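Local coordinates for chlorella virus DNA ligase-adenylate (Chlorella virus, PDB 1FVI), which forms a covalent enzyme-adenylate with AMP and probably uses it to seal nicks in DNA at the expense of ATP, at residues Gly267-Phe275 / Arg284-Arg292. The protein carries 1 engineered substitution. Sequence-based numbering, arbitrary orientation.
Sequences GKMVKFKYF and RFPVFIGIR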
loop_
_atom_site.group_PDB
_atom_site.type_symbol
_atom_site.label_atom_id
_atom_site.label_comp_id
_atom_site.label_asym_id
_atom_site.label_seq_id
_atom_site.Cartn_x
_atom_site.Cartn_y
_atom_site.Cartn_z
ATOM N N GLY A 267 -27.043 -11.458 5.063
ATOM C CA GLY A 267 -26.874 -12.258 6.258
ATOM C C GLY A 267 -25.422 -12.684 6.429
ATOM O O GLY A 267 -25.073 -13.296 7.445
ATOM N N LYS A 268 -24.581 -12.414 5.425
ATOM C CA LYS A 268 -23.158 -12.746 5.523
ATOM C C LYS A 268 -22.448 -11.734 6.422
ATOM O O LYS A 268 -22.850 -10.568 6.517
ATOM C CB LYS A 268 -22.489 -12.770 4.149
ATOM C CG LYS A 268 -22.834 -13.978 3.313
ATOM C CD LYS A 268 -22.460 -15.281 4.014
ATOM C CE LYS A 268 -22.917 -16.499 3.217
ATOM N NZ LYS A 268 -24.397 -16.522 2.970
ATOM N N MET A 269 -21.412 -12.199 7.108
ATOM C CA MET A 269 -20.628 -11.351 7.995
ATOM C C MET A 269 -19.449 -10.774 7.197
ATOM O O MET A 269 -18.715 -11.514 6.550
ATOM C CB MET A 269 -20.081 -12.202 9.140
ATOM C CG MET A 269 -19.679 -11.424 10.372
ATOM S SD MET A 269 -21.123 -10.967 11.357
ATOM C CE MET A 269 -20.963 -12.078 12.770
ATOM N N VAL A 270 -19.274 -9.460 7.216
ATOM C CA VAL A 270 -18.143 -8.850 6.513
ATOM C C VAL A 270 -17.133 -8.241 7.499
ATOM O O VAL A 270 -17.507 -7.794 8.591
ATOM C CB VAL A 270 -18.593 -7.743 5.493
ATOM C CG1 VAL A 270 -19.508 -8.329 4.438
ATOM C CG2 VAL A 270 -19.280 -6.585 6.200
ATOM N N LYS A 271 -15.849 -8.325 7.150
ATOM C CA LYS A 271 -14.773 -7.734 7.954
ATOM C C LYS A 271 -14.563 -6.306 7.427
ATOM O O LYS A 271 -14.514 -6.095 6.214
ATOM C CB LYS A 271 -13.462 -8.522 7.792
ATOM C CG LYS A 271 -13.587 -10.028 8.000
ATOM C CD LYS A 271 -12.219 -10.706 8.162
ATOM C CE LYS A 271 -11.334 -10.574 6.928
ATOM N NZ LYS A 271 -11.852 -11.341 5.756
ATOM N N PHE A 272 -14.472 -5.329 8.324
ATOM C CA PHE A 272 -14.247 -3.938 7.920
ATOM C C PHE A 272 -13.387 -3.234 8.948
ATOM O O PHE A 272 -13.096 -3.788 10.003
ATOM C CB PHE A 272 -15.574 -3.167 7.708
ATOM C CG PHE A 272 -16.350 -2.865 8.985
ATOM C CD1 PHE A 272 -16.429 -1.554 9.470
ATOM C CD2 PHE A 272 -17.008 -3.881 9.690
ATOM C CE1 PHE A 272 -17.147 -1.253 10.635
ATOM C CE2 PHE A 272 -17.727 -3.591 10.852
ATOM C CZ PHE A 272 -17.796 -2.272 11.327
ATOM N N LYS A 273 -12.929 -2.040 8.605
ATOM C CA LYS A 273 -12.121 -1.232 9.508
ATOM C C LYS A 273 -12.780 0.129 9.581
ATOM O O LYS A 273 -13.553 0.502 8.693
ATOM C CB LYS A 273 -10.674 -1.077 8.992
ATOM C CG LYS A 273 -9.762 -2.285 9.248
ATOM C CD LYS A 273 -8.434 -2.164 8.512
ATOM C CE LYS A 273 -7.561 -3.411 8.694
ATOM N NZ LYS A 273 -7.039 -3.572 10.088
ATOM N N TYR A 274 -12.454 0.869 10.637
ATOM C CA TYR A 274 -12.987 2.211 10.851
ATOM C C TYR A 274 -12.159 2.857 11.951
ATOM O O TYR A 274 -11.375 2.182 12.611
ATOM C CB TYR A 274 -14.468 2.150 11.293
ATOM C CG TYR A 274 -14.662 1.503 12.645
ATOM C CD1 TYR A 274 -14.914 2.275 13.773
ATOM C CD2 TYR A 274 -14.536 0.122 12.801
ATOM C CE1 TYR A 274 -15.029 1.693 15.016
ATOM C CE2 TYR A 274 -14.649 -0.467 14.031
ATOM C CZ TYR A 274 -14.896 0.319 15.141
ATOM O OH TYR A 274 -15.017 -0.269 16.382
ATOM N N PHE A 275 -12.320 4.163 12.134
ATOM C CA PHE A 275 -11.607 4.854 13.198
ATOM C C PHE A 275 -12.505 5.018 14.439
ATOM O O PHE A 275 -13.553 5.643 14.373
ATOM C CB PHE A 275 -11.087 6.229 12.741
ATOM C CG PHE A 275 -10.267 6.924 13.790
ATOM C CD1 PHE A 275 -9.121 6.316 14.303
ATOM C CD2 PHE A 275 -10.683 8.133 14.337
ATOM C CE1 PHE A 275 -8.403 6.889 15.347
ATOM C CE2 PHE A 275 -9.964 8.719 15.393
ATOM C CZ PHE A 275 -8.825 8.091 15.893
ATOM N N ARG A 284 -16.732 5.852 12.236
ATOM C CA ARG A 284 -16.155 6.845 11.337
ATOM C C ARG A 284 -15.278 6.169 10.286
ATOM O O ARG A 284 -14.684 5.118 10.556
ATOM C CB ARG A 284 -15.324 7.859 12.127
ATOM C CG ARG A 284 -16.142 8.793 12.986
ATOM C CD ARG A 284 -17.068 9.663 12.139
ATOM N NE ARG A 284 -16.343 10.396 11.099
ATOM C CZ ARG A 284 -16.055 11.695 11.153
ATOM N NH1 ARG A 284 -16.424 12.424 12.199
ATOM N NH2 ARG A 284 -15.410 12.271 10.145
ATOM N N PHE A 285 -15.256 6.738 9.078
ATOM C CA PHE A 285 -14.446 6.222 7.965
ATOM C C PHE A 285 -14.468 4.683 7.775
ATOM O O PHE A 285 -13.422 4.049 7.657
ATOM C CB PHE A 285 -12.990 6.645 8.164
ATOM C CG PHE A 285 -12.788 8.118 8.344
ATOM C CD1 PHE A 285 -12.041 8.596 9.417
ATOM C CD2 PHE A 285 -13.278 9.021 7.415
ATOM C CE1 PHE A 285 -11.777 9.957 9.560
ATOM C CE2 PHE A 285 -13.022 10.385 7.548
ATOM C CZ PHE A 285 -12.267 10.852 8.625
ATOM N N PRO A 286 -15.652 4.061 7.752
ATOM C CA PRO A 286 -15.647 2.602 7.575
ATOM C C PRO A 286 -15.109 2.158 6.212
ATOM O O PRO A 286 -15.313 2.828 5.192
ATOM C CB PRO A 286 -17.127 2.234 7.763
ATOM C CG PRO A 286 -17.841 3.462 7.237
ATOM C CD PRO A 286 -17.030 4.585 7.827
ATOM N N VAL A 287 -14.437 1.013 6.198
ATOM C CA VAL A 287 -13.856 0.479 4.971
ATOM C C VAL A 287 -14.055 -1.022 4.929
ATOM O O VAL A 287 -13.735 -1.716 5.892
ATOM C CB VAL A 287 -12.310 0.727 4.880
ATOM C CG1 VAL A 287 -11.794 0.362 3.479
ATOM C CG2 VAL A 287 -11.968 2.151 5.215
ATOM N N PHE A 288 -14.557 -1.517 3.797
ATOM C CA PHE A 288 -14.766 -2.940 3.606
ATOM C C PHE A 288 -13.412 -3.608 3.425
ATOM O O PHE A 288 -12.561 -3.121 2.678
ATOM C CB PHE A 288 -15.621 -3.181 2.359
ATOM C CG PHE A 288 -15.676 -4.620 1.922
ATOM C CD1 PHE A 288 -16.479 -5.530 2.589
ATOM C CD2 PHE A 288 -14.957 -5.048 0.821
ATOM C CE1 PHE A 288 -16.567 -6.837 2.162
ATOM C CE2 PHE A 288 -15.038 -6.360 0.382
ATOM C CZ PHE A 288 -15.847 -7.259 1.053
ATOM N N ILE A 289 -13.210 -4.715 4.123
ATOM C CA ILE A 289 -11.954 -5.455 4.017
ATOM C C ILE A 289 -12.216 -6.762 3.269
ATOM O O ILE A 289 -11.615 -7.033 2.219
ATOM C CB ILE A 289 -11.349 -5.769 5.414
ATOM C CG1 ILE A 289 -11.005 -4.471 6.151
ATOM C CG2 ILE A 289 -10.119 -6.648 5.274
ATOM C CD1 ILE A 289 -10.059 -3.565 5.394
ATOM N N GLY A 290 -13.165 -7.538 3.784
ATOM C CA GLY A 290 -13.473 -8.801 3.162
ATOM C C GLY A 290 -14.704 -9.467 3.703
ATOM O O GLY A 290 -15.299 -9.018 4.673
ATOM N N ILE A 291 -15.113 -10.536 3.039
ATOM C CA ILE A 291 -16.277 -11.289 3.463
ATOM C C ILE A 291 -15.822 -12.331 4.490
ATOM O O ILE A 291 -14.657 -12.720 4.518
ATOM C CB ILE A 291 -16.949 -11.970 2.258
ATOM C CG1 ILE A 291 -18.361 -12.409 2.620
ATOM C CG2 ILE A 291 -16.121 -13.159 1.782
ATOM C CD1 ILE A 291 -19.306 -11.269 2.786
ATOM N N ARG A 292 -16.756 -12.769 5.326
ATOM C CA ARG A 292 -16.505 -13.754 6.374
ATOM C C ARG A 292 -15.691 -13.211 7.531
ATOM O O ARG A 292 -16.054 -13.416 8.690
ATOM C CB ARG A 292 -15.850 -15.021 5.814
ATOM C CG ARG A 292 -16.797 -15.893 5.011
ATOM C CD ARG A 292 -18.146 -16.061 5.734
ATOM N NE ARG A 292 -18.015 -16.590 7.096
ATOM C CZ ARG A 292 -18.938 -16.450 8.048
ATOM N NH1 ARG A 292 -20.067 -15.794 7.797
ATOM N NH2 ARG A 292 -18.728 -16.957 9.257
HETATM O O HOH W 1 -15.957 5.499 14.845
#
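Val270 and Phe288 meet at the apolar centre of this hairpin. The valine comes up to the edge of the phenylalanine ring, the two side chains roughly perpendicular, with Val270 CB 4.0 Å from Phe288 CE1. CG of Phe288 lies trans to its backbone N (chi1 169°), which swings the ring back towards 269-275; Gly290 N sits over one ring face. Beside it, Ile291 CD1 presses on Val270 CG1 at 3.4 Å, closer than two methyl groups normally pack. Farther along, Phe272 CD1 rests against Pro286 CB, and Phe244 and Ile246 help close over this side. On the face that carries Lys273, the Ile289 side chain, leaning toward the other strand, crosses the lysine's stem at an angle, Ile289 CD1 3.8 Å from Lys273 CD, while Lys273 NZ goes on to a salt bridge with Asp191.

Between the faces runs the backbone pairing. Lys273 and Val287 exchange two bonds, Lys273 N to Val287 O being 2.8 Å. Lys271 N donates to Gly290 O, but Lys271 O takes two donors from one side of its carbonyl plane: Ile289 N at 2.8 Å and Gly290 N at 3.1 Å. At one end, a water bridges Phe275 O and Arg284 N; at the other, Lys271 NZ reaches Ile291 O only weakly, and Arg292 N makes a short but bent, weak bond to Met269 O.

Two residues, Ile289 and Gly290, thus face the single Lys271, a classic beta bulge. It shifts the register in an antiparallel hairpin of the ligase's OB-like domain, where 269-275 also pairs with strand 190-201 and 286-291 lies at one margin of the sheet.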